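Local coordinates for capsular polysaccharide export system protein KpsC (Thermosulfurimonas dismutans, PDB 6MGB), which acts as a beta(2,4) Kdo-transferase, probably adding Kdo to the conserved glycolipid that carries Gram-negative bacterial capsules, at residues T119-L122 with M123-E127; R286-L289 with L290-F293; M59-A62 with R63-R66. All blocks are in the same frame, centred on the assembly; numbering follows the deposited sequence.

Overall arrangement
From the N terminus, the first contact is interaction 3, on the last turns of helix 53-65. This helix is the crossover between the parallel strands 45-49 and 69-74 of the mixed sheet. Interaction 1 comes next and forms the first turns of helix 120-135. Interaction 2 follows much later, where the loop after strand 275-276 enters helix 289-299. The three are local and in series; none nests in or crosses another. Interactions 1 and 2 touch: Met123 and Glu127 pack on Leu290, and the Ala126 backbone meets Phe293, tying the two helices together. Interaction 3 stands apart, its nearest atoms about 22 Å from interaction 2.

Interaction 1. Residues T119-L122 with M123-E127; sequences TPEL and MDQAE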
ATOM      1  N   THR A 119      16.670  -2.161  15.896  1.00 27.13           N
ATOM      2  CA  THR A 119      17.820  -2.899  16.383  1.00 32.22           C
ATOM      3  C   THR A 119      18.788  -3.153  15.239  1.00 33.58           C
ATOM      4  O   THR A 119      18.379  -3.214  14.076  1.00 30.46           O
ATOM      5  CB  THR A 119      17.410  -4.244  16.996  1.00 38.20           C
ATOM      6  OG1 THR A 119      16.894  -5.102  15.971  1.00 36.34           O
ATOM      7  CG2 THR A 119      16.353  -4.041  18.052  1.00 34.55           C
ATOM      8  N   PRO A 120      20.078  -3.309  15.541  1.00 35.05           N
ATOM      9  CA  PRO A 120      21.028  -3.681  14.482  1.00 40.45           C
ATOM     10  C   PRO A 120      20.591  -4.910  13.707  1.00 32.62           C
ATOM     11  O   PRO A 120      20.795  -4.983  12.490  1.00 36.14           O
ATOM     12  CB  PRO A 120      22.329  -3.932  15.258  1.00 38.64           C
ATOM     13  CG  PRO A 120      22.183  -3.157  16.519  1.00 36.76           C
ATOM     14  CD  PRO A 120      20.729  -3.185  16.856  1.00 35.13           C
ATOM     15  N   GLU A 121      19.978  -5.878  14.390  1.00 36.31           N
ATOM     16  CA  GLU A 121      19.569  -7.112  13.731  1.00 41.31           C
ATOM     17  C   GLU A 121      18.419  -6.866  12.760  1.00 45.11           C
ATOM     18  O   GLU A 121      18.439  -7.363  11.627  1.00 32.87           O
ATOM     19  CB  GLU A 121      19.181  -8.150  14.786  1.00 49.14           C
ATOM     20  CG  GLU A 121      19.378  -9.596  14.363  1.00 65.18           C
ATOM     21  CD  GLU A 121      18.071 -10.306  14.079  1.00 68.90           C
ATOM     22  OE1 GLU A 121      17.944 -10.908  12.992  1.00 81.04           O
ATOM     23  OE2 GLU A 121      17.170 -10.261  14.943  1.00 81.56           O
ATOM     24  N   LEU A 122      17.411  -6.096  13.175  1.00 31.64           N
ATOM     25  CA  LEU A 122      16.298  -5.807  12.277  1.00 34.12           C
ATOM     26  C   LEU A 122      16.764  -4.986  11.083  1.00 32.03           C
ATOM     27  O   LEU A 122      16.402  -5.276   9.936  1.00 30.89           O
ATOM     28  CB  LEU A 122      15.183  -5.071  13.022  1.00 33.06           C
ATOM     29  CG  LEU A 122      14.000  -4.684  12.124  1.00 36.84           C
ATOM     30  CD1 LEU A 122      13.197  -5.914  11.730  1.00 41.56           C
ATOM     31  CD2 LEU A 122      13.122  -3.651  12.791  1.00 46.86           C
ATOM     32  N   MET A 123      17.555  -3.942  11.333  1.00 27.63           N
ATOM     33  CA  MET A 123      17.998  -3.084  10.243  1.00 28.47           C
ATOM     34  C   MET A 123      18.851  -3.853   9.242  1.00 37.38           C
ATOM     35  O   MET A 123      18.838  -3.537   8.047  1.00 28.62           O
ATOM     36  CB  MET A 123      18.766  -1.886  10.801  1.00 34.85           C
ATOM     37  CG  MET A 123      17.954  -1.032  11.771  1.00 30.05           C
ATOM     38  SD  MET A 123      16.411  -0.407  11.067  1.00 33.92           S
ATOM     39  CE  MET A 123      17.032   0.659   9.773  1.00 39.50           C
ATOM     40  N   ASP A 124      19.589  -4.866   9.702  1.00 34.09           N
ATOM     41  CA  ASP A 124      20.302  -5.731   8.768  1.00 40.53           C
ATOM     42  C   ASP A 124      19.327  -6.522   7.906  1.00 38.94           C
ATOM     43  O   ASP A 124      19.508  -6.619   6.686  1.00 39.51           O
ATOM     44  CB  ASP A 124      21.237  -6.679   9.521  1.00 44.57           C
ATOM     45  CG  ASP A 124      22.442  -5.970  10.106  1.00 61.43           C
ATOM     46  OD1 ASP A 124      22.894  -6.367  11.200  1.00 69.72           O
ATOM     47  OD2 ASP A 124      22.931  -5.005   9.480  1.00 58.24           O
ATOM     48  N   GLN A 125      18.287  -7.092   8.519  1.00 35.89           N
ATOM     49  CA  GLN A 125      17.251  -7.759   7.739  1.00 40.97           C
ATOM     50  C   GLN A 125      16.634  -6.808   6.723  1.00 41.99           C
ATOM     51  O   GLN A 125      16.426  -7.177   5.561  1.00 33.84           O
ATOM     52  CB  GLN A 125      16.168  -8.320   8.663  1.00 44.84           C
ATOM     53  CG  GLN A 125      16.627  -9.461   9.551  1.00 46.00           C
ATOM     54  CD  GLN A 125      15.489 -10.061  10.354  1.00 53.43           C
ATOM     55  OE1 GLN A 125      14.351  -9.596  10.282  1.00 54.60           O
ATOM     56  NE2 GLN A 125      15.790 -11.101  11.124  1.00 67.40           N
ATOM     57  N   ALA A 126      16.334  -5.575   7.143  1.00 31.51           N
ATOM     58  CA  ALA A 126      15.716  -4.613   6.236  1.00 35.08           C
ATOM     59  C   ALA A 126      16.609  -4.337   5.032  1.00 30.39           C
ATOM     60  O   ALA A 126      16.128  -4.272   3.895  1.00 26.50           O
ATOM     61  CB  ALA A 126      15.400  -3.317   6.982  1.00 31.96           C
ATOM     62  N   GLU A 127      17.914  -4.169   5.262  1.00 31.20           N
ATOM     63  CA  GLU A 127      18.843  -3.978   4.151  1.00 41.99           C
ATOM     64  C   GLU A 127      18.790  -5.158   3.189  1.00 31.79           C
ATOM     65  O   GLU A 127      18.755  -4.979   1.967  1.00 31.52           O
ATOM     66  CB  GLU A 127      20.265  -3.788   4.682  1.00 39.33           C
ATOM     67  CG  GLU A 127      20.507  -2.456   5.366  1.00 53.97           C
ATOM     68  CD  GLU A 127      21.952  -2.278   5.792  1.00 66.33           C
ATOM     69  OE1 GLU A 127      22.782  -3.150   5.459  1.00 68.12           O
ATOM     70  OE2 GLU A 127      22.258  -1.267   6.460  1.00 58.80           O
TER
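Gln125 sits one turn after Glu121, and its side chain reaches back over that residue. Its CB lies 3.3 Å from Leu122 O. With CG anti to the carbonyl carbon (chi1 -67°), the chain runs back along the helix surface, and CG passes 3.5 Å from Glu121 O. CD carries the amide beyond this point, and its two ends part. NE2 comes 2.9 Å from Glu121 OE1, but the bond is weak, because its N-H points well aside (116°). The amide and carboxylate planes stand nearly perpendicular, 83° apart. Gln125 OE1 points the other way, 4.1 Å from the Leu122 methyl CD1.

The bend of Glu121 at chi2 is what brings its carboxylate round to the amide. Asp124 OD1 is 2.8 Å from Pro120 O. Both are acceptors, so this approach is probably unfavourable. Met123 CG rests 3.2 Å from Thr119 O, the same oxygen that accepts from Met123 N.

Thr119 is the N-cap. Its OG1 accepts from Leu122 N over 3.0 Å, so an N-H of the first turn gets a side-chain partner. Backbone bonds from Met123, Asp124, Gln125 and Ala126 then follow. Acidic Glu121 and Asp124 lie near this end, where the helix dipole would probably favour negative charge. Leu122 packs on Leu299 and Ala126 on Ala294, both of helix 289-299. The arrangement is a threonine N-cap followed by proline in the first turn, a common opening for an alpha helix, here helix 120-135.

Interaction 2. Residues R286-L289 with L290-F293; sequences RRTL and LELF
A capping box formed by Thr288 and Glu291 opens helix 289-299. Each residue uses its side chain to bond the backbone N-H of the other. Thr288 OG1 accepts from Glu291 N over 3.1 Å. It can do so because chi1 of 68° places the hydroxyl between its own backbone N and carbonyl carbon, facing the first turn. In return, Glu291 OE1 takes the N-H of Thr288 at 3.2 Å. That bond is nearly straight (169°), but the donor stands above the carboxylate plane. The Glu291 chain is extended beyond CG and passes close to the hydroxyl, with Glu291 CG 3.2 Å from Thr288 OG1. The helix bonds begin at once, from Leu292 N to Thr288 O and from Phe293 N to Leu289 O.

Arg287 approaches the same carboxylate from before the helix. Its NH1 makes a salt bridge to Glu291 OE1 at 3.6 Å, and its CD lies 3.3 Å from that oxygen. The guanidinium presents its edge, and its plane stands 82° from that of the carboxylate. A water donates to Glu291 OE1 at 3.1 Å and more weakly to Arg286 O.

Leu289 and Leu292 rest on helix 248-255, which carries CMP-binding Gln248 and Glu252. The Phe293 side chain is about 9 Å from the side chain of each, so the contact lies beside the nucleotide site but not in it. Glu291 OE1 thus draws together a backbone N-H, a water and an arginine. These donors and the nearby positive charge would probably stabilise the negative carboxylate. Arg287, bonded in turn through NE to Leu112 O and through NH1 to Glu118, links the cap to that part of the chain.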
ATOM      1  N   ARG A 286      11.444  12.269  12.238  1.00 34.10           N
ATOM      2  CA  ARG A 286      12.015  12.088  10.913  1.00 34.29           C
ATOM      3  C   ARG A 286      12.567  10.675  10.788  1.00 32.76           C
ATOM      4  O   ARG A 286      13.163  10.142  11.728  1.00 32.73           O
ATOM      5  CB  ARG A 286      13.128  13.107  10.659  1.00 42.76           C
ATOM      6  CG  ARG A 286      12.795  14.543  11.053  1.00 49.20           C
ATOM      7  CD  ARG A 286      11.676  15.127  10.207  1.00 57.18           C
ATOM      8  NE  ARG A 286      10.375  14.551  10.533  1.00 58.13           N
ATOM      9  CZ  ARG A 286       9.272  14.734   9.816  1.00 49.63           C
ATOM     10  NH1 ARG A 286       9.302  15.479   8.718  1.00 52.56           N
ATOM     11  NH2 ARG A 286       8.135  14.166  10.195  1.00 48.56           N
ATOM     12  N   ARG A 287      12.365  10.068   9.621  1.00 30.20           N
ATOM     13  CA  ARG A 287      12.778   8.692   9.388  1.00 32.27           C
ATOM     14  C   ARG A 287      13.582   8.591   8.101  1.00 32.93           C
ATOM     15  O   ARG A 287      13.329   9.307   7.127  1.00 31.32           O
ATOM     16  CB  ARG A 287      11.568   7.749   9.308  1.00 31.47           C
ATOM     17  CG  ARG A 287      10.872   7.511  10.635  1.00 27.89           C
ATOM     18  CD  ARG A 287      11.779   6.784  11.611  1.00 32.67           C
ATOM     19  NE  ARG A 287      11.077   6.362  12.819  1.00 30.18           N
ATOM     20  CZ  ARG A 287      11.632   5.645  13.791  1.00 33.07           C
ATOM     21  NH1 ARG A 287      12.899   5.264  13.703  1.00 32.98           N
ATOM     22  NH2 ARG A 287      10.918   5.306  14.854  1.00 37.92           N
ATOM     23  N   THR A 288      14.563   7.694   8.114  1.00 29.93           N
ATOM     24  CA  THR A 288      15.284   7.336   6.906  1.00 34.36           C
ATOM     25  C   THR A 288      14.451   6.371   6.069  1.00 27.96           C
ATOM     26  O   THR A 288      13.497   5.753   6.551  1.00 26.64           O
ATOM     27  CB  THR A 288      16.625   6.681   7.239  1.00 33.07           C
ATOM     28  OG1 THR A 288      16.394   5.405   7.849  1.00 29.64           O
ATOM     29  CG2 THR A 288      17.443   7.555   8.184  1.00 40.58           C
ATOM     30  N   LEU A 289      14.829   6.241   4.797  1.00 30.60           N
ATOM     31  CA  LEU A 289      14.143   5.298   3.923  1.00 33.84           C
ATOM     32  C   LEU A 289      14.227   3.886   4.488  1.00 28.94           C
ATOM     33  O   LEU A 289      13.227   3.160   4.533  1.00 27.15           O
ATOM     34  CB  LEU A 289      14.741   5.359   2.516  1.00 30.44           C
ATOM     35  CG  LEU A 289      14.067   4.544   1.398  1.00 32.43           C
ATOM     36  CD1 LEU A 289      14.465   3.069   1.425  1.00 49.72           C
ATOM     37  CD2 LEU A 289      12.548   4.682   1.442  1.00 31.44           C
ATOM     38  N   LEU A 290      15.418   3.482   4.934  1.00 26.39           N
ATOM     39  CA  LEU A 290      15.575   2.140   5.482  1.00 27.37           C
ATOM     40  C   LEU A 290      14.680   1.935   6.698  1.00 28.19           C
ATOM     41  O   LEU A 290      14.060   0.876   6.848  1.00 26.39           O
ATOM     42  CB  LEU A 290      17.039   1.892   5.843  1.00 29.57           C
ATOM     43  CG  LEU A 290      17.392   0.452   6.222  1.00 43.94           C
ATOM     44  CD1 LEU A 290      17.197  -0.482   5.037  1.00 37.64           C
ATOM     45  CD2 LEU A 290      18.819   0.369   6.736  1.00 49.15           C
ATOM     46  N   GLU A 291      14.587   2.941   7.570  1.00 23.07           N
ATOM     47  CA  GLU A 291      13.733   2.815   8.747  1.00 26.49           C
ATOM     48  C   GLU A 291      12.265   2.730   8.353  1.00 34.84           C
ATOM     49  O   GLU A 291      11.523   1.894   8.878  1.00 26.47           O
ATOM     50  CB  GLU A 291      13.966   3.993   9.694  1.00 25.97           C
ATOM     51  CG  GLU A 291      15.301   3.951  10.421  1.00 25.54           C
ATOM     52  CD  GLU A 291      15.562   5.205  11.236  1.00 39.39           C
ATOM     53  OE1 GLU A 291      14.930   6.245  10.952  1.00 36.63           O
ATOM     54  OE2 GLU A 291      16.399   5.149  12.158  1.00 42.26           O
ATOM     55  N   LEU A 292      11.833   3.588   7.428  1.00 23.07           N
ATOM     56  CA  LEU A 292      10.455   3.542   6.952  1.00 21.68           C
ATOM     57  C   LEU A 292      10.144   2.189   6.325  1.00 25.47           C
ATOM     58  O   LEU A 292       9.099   1.588   6.598  1.00 23.36           O
ATOM     59  CB  LEU A 292      10.226   4.673   5.949  1.00 29.29           C
ATOM     60  CG  LEU A 292       8.857   4.768   5.275  1.00 53.29           C
ATOM     61  CD1 LEU A 292       7.733   4.737   6.292  1.00 30.55           C
ATOM     62  CD2 LEU A 292       8.793   6.041   4.451  1.00 45.51           C
ATOM     63  N   PHE A 293      11.052   1.692   5.486  1.00 26.26           N
ATOM     64  CA  PHE A 293      10.858   0.389   4.859  1.00 27.54           C
ATOM     65  C   PHE A 293      10.796  -0.726   5.897  1.00 32.22           C
ATOM     66  O   PHE A 293       9.960  -1.632   5.795  1.00 27.07           O
ATOM     67  CB  PHE A 293      11.983   0.134   3.856  1.00 22.86           C
ATOM     68  CG  PHE A 293      12.009  -1.264   3.312  1.00 22.61           C
ATOM     69  CD1 PHE A 293      11.194  -1.625   2.254  1.00 25.18           C
ATOM     70  CD2 PHE A 293      12.858  -2.216   3.855  1.00 30.00           C
ATOM     71  CE1 PHE A 293      11.219  -2.910   1.753  1.00 27.25           C
ATOM     72  CE2 PHE A 293      12.888  -3.503   3.355  1.00 28.52           C
ATOM     73  CZ  PHE A 293      12.068  -3.851   2.304  1.00 27.51           C
TER
HETATM   74  O   HOH W   1      16.290   8.959  11.424  1.00 48.25           O

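Interaction 3. Residues M59-A62 with R63-R66; sequences MQKA and REWR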
ATOM      1  N   MET A  59     -17.195  -1.703  12.146  1.00 29.43           N
ATOM      2  CA  MET A  59     -16.685  -0.584  12.933  1.00 32.65           C
ATOM      3  C   MET A  59     -17.715  -0.123  13.954  1.00 37.90           C
ATOM      4  O   MET A  59     -17.375   0.158  15.109  1.00 27.92           O
ATOM      5  CB  MET A  59     -16.305   0.577  12.016  1.00 29.73           C
ATOM      6  CG  MET A  59     -15.228   0.259  11.000  1.00 26.93           C
ATOM      7  SD  MET A  59     -14.996   1.615   9.834  1.00 30.84           S
ATOM      8  CE  MET A  59     -13.958   0.829   8.603  1.00 33.04           C
ATOM      9  N   GLN A  60     -18.979  -0.033  13.539  1.00 35.76           N
ATOM     10  CA  GLN A  60     -20.039   0.399  14.443  1.00 39.17           C
ATOM     11  C   GLN A  60     -20.204  -0.572  15.605  1.00 39.46           C
ATOM     12  O   GLN A  60     -20.400  -0.151  16.750  1.00 37.80           O
ATOM     13  CB  GLN A  60     -21.345   0.556  13.655  1.00 44.35           C
ATOM     14  CG  GLN A  60     -22.627   0.189  14.393  1.00 60.56           C
ATOM     15  CD  GLN A  60     -22.918   1.095  15.567  1.00 71.55           C
ATOM     16  OE1 GLN A  60     -22.137   1.992  15.886  1.00 77.43           O
ATOM     17  NE2 GLN A  60     -24.058   0.873  16.211  1.00 68.02           N
ATOM     18  N   LYS A  61     -20.127  -1.877  15.330  1.00 41.78           N
ATOM     19  CA  LYS A  61     -20.249  -2.860  16.402  1.00 43.50           C
ATOM     20  C   LYS A  61     -19.064  -2.786  17.357  1.00 41.37           C
ATOM     21  O   LYS A  61     -19.242  -2.872  18.578  1.00 38.95           O
ATOM     22  CB  LYS A  61     -20.390  -4.264  15.815  1.00 45.24           C
ATOM     23  CG  LYS A  61     -21.692  -4.494  15.047  1.00 49.43           C
ATOM     24  CD  LYS A  61     -22.921  -4.170  15.887  1.00 52.19           C
ATOM     25  CE  LYS A  61     -24.210  -4.455  15.142  1.00 64.80           C
ATOM     26  NZ  LYS A  61     -25.348  -3.709  15.747  1.00 70.77           N
ATOM     27  N   ALA A  62     -17.847  -2.632  16.827  1.00 35.56           N
ATOM     28  CA  ALA A  62     -16.695  -2.383  17.690  1.00 38.56           C
ATOM     29  C   ALA A  62     -16.962  -1.202  18.607  1.00 37.93           C
ATOM     30  O   ALA A  62     -16.762  -1.279  19.825  1.00 34.76           O
ATOM     31  CB  ALA A  62     -15.447  -2.116  16.847  1.00 34.97           C
ATOM     32  N   ARG A  63     -17.414  -0.092  18.024  1.00 37.97           N
ATOM     33  CA  ARG A  63     -17.766   1.087  18.806  1.00 43.11           C
ATOM     34  C   ARG A  63     -18.826   0.752  19.850  1.00 44.02           C
ATOM     35  O   ARG A  63     -18.634   0.991  21.047  1.00 42.07           O
ATOM     36  CB  ARG A  63     -18.257   2.190  17.864  1.00 44.20           C
ATOM     37  CG  ARG A  63     -17.590   3.537  18.050  1.00 62.36           C
ATOM     38  CD  ARG A  63     -17.577   4.324  16.742  1.00 60.11           C
ATOM     39  NE  ARG A  63     -18.858   4.270  16.035  1.00 62.61           N
ATOM     40  CZ  ARG A  63     -19.021   3.920  14.757  1.00 64.90           C
ATOM     41  NH1 ARG A  63     -17.985   3.593  13.993  1.00 53.99           N
ATOM     42  NH2 ARG A  63     -20.238   3.908  14.230  1.00 60.07           N
ATOM     43  N   GLU A  64     -19.955   0.192  19.406  1.00 41.48           N
ATOM     44  CA  GLU A  64     -21.020  -0.207  20.320  1.00 46.21           C
ATOM     45  C   GLU A  64     -20.482  -1.051  21.465  1.00 47.37           C
ATOM     46  O   GLU A  64     -20.678  -0.738  22.644  1.00 44.14           O
ATOM     47  CB  GLU A  64     -22.085  -1.000  19.563  1.00 49.46           C
ATOM     48  CG  GLU A  64     -23.229  -0.186  19.026  1.00 66.12           C
ATOM     49  CD  GLU A  64     -24.366  -1.062  18.538  1.00 66.14           C
ATOM     50  OE1 GLU A  64     -24.941  -1.803  19.365  1.00 68.21           O
ATOM     51  OE2 GLU A  64     -24.676  -1.025  17.329  1.00 72.32           O
ATOM     52  N   TRP A  65     -19.801  -2.137  21.122  1.00 40.55           N
ATOM     53  CA  TRP A  65     -19.434  -3.175  22.068  1.00 38.12           C
ATOM     54  C   TRP A  65     -18.150  -2.878  22.825  1.00 37.71           C
ATOM     55  O   TRP A  65     -17.772  -3.668  23.698  1.00 43.29           O
ATOM     56  CB  TRP A  65     -19.287  -4.498  21.323  1.00 41.21           C
ATOM     57  CG  TRP A  65     -20.570  -4.988  20.700  1.00 35.54           C
ATOM     58  CD1 TRP A  65     -21.835  -4.542  20.960  1.00 45.54           C
ATOM     59  CD2 TRP A  65     -20.704  -6.010  19.703  1.00 40.67           C
ATOM     60  NE1 TRP A  65     -22.745  -5.225  20.190  1.00 43.49           N
ATOM     61  CE2 TRP A  65     -22.078  -6.131  19.410  1.00 38.96           C
ATOM     62  CE3 TRP A  65     -19.796  -6.836  19.031  1.00 44.73           C
ATOM     63  CZ2 TRP A  65     -22.565  -7.043  18.475  1.00 48.01           C
ATOM     64  CZ3 TRP A  65     -20.283  -7.741  18.104  1.00 50.01           C
ATOM     65  CH2 TRP A  65     -21.654  -7.837  17.834  1.00 40.11           C
ATOM     66  N   ARG A  66     -17.475  -1.773  22.522  1.00 37.23           N
ATOM     67  CA  ARG A  66     -16.188  -1.459  23.129  1.00 42.15           C
ATOM     68  C   ARG A  66     -15.208  -2.612  22.932  1.00 41.47           C
ATOM     69  O   ARG A  66     -14.563  -3.086  23.869  1.00 37.86           O
ATOM     70  CB  ARG A  66     -16.350  -1.120  24.611  1.00 43.43           C
ATOM     71  CG  ARG A  66     -17.098   0.180  24.858  1.00 45.16           C
ATOM     72  CD  ARG A  66     -16.934   0.648  26.293  1.00 58.23           C
ATOM     73  NE  ARG A  66     -15.530   0.849  26.641  1.00 52.89           N
ATOM     74  CZ  ARG A  66     -14.843   1.964  26.406  1.00 62.39           C
ATOM     75  NH1 ARG A  66     -15.423   3.004  25.820  1.00 63.87           N
ATOM     76  NH2 ARG A  66     -13.567   2.039  26.759  1.00 65.73           N
TER
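Lys61 O takes the N-H of Trp65 over 2.7 Å, a short bond of the last helical turn. Glu64 N reaches Gln60 O at the same distance. The indole of Trp65 folds back over Lys61, with CG anti to the carbonyl carbon (chi1 -64°). Lys61 CB sits over the six-membered ring, 4.0 Å from its centroid and 6° off the normal, a CH-pi contact. Lys61 CD meets Trp65 CZ2 of the same ring at 3.9 Å. Lys61 NZ then pairs with Glu64 OE2, but the position of that oxygen is doubtful. The Arg63 chain bends at chi3 and lays a guanidinium face over Gln60 CA. An alanine at Trp65 would remove the indole and would probably leave the Lys61 chain without the ring face under its CB and CD, and freer to turn. Arg66, with positive phi, ends the helix in a Schellman motif.

Helix 53-65 is the crossover of a beta-alpha-beta unit between strands 45-49 and 69-74. Met59 and Ala62 touch Tyr69 of the second strand, while Trp65 packs on Pro40 and Leu43 in a loop before the first.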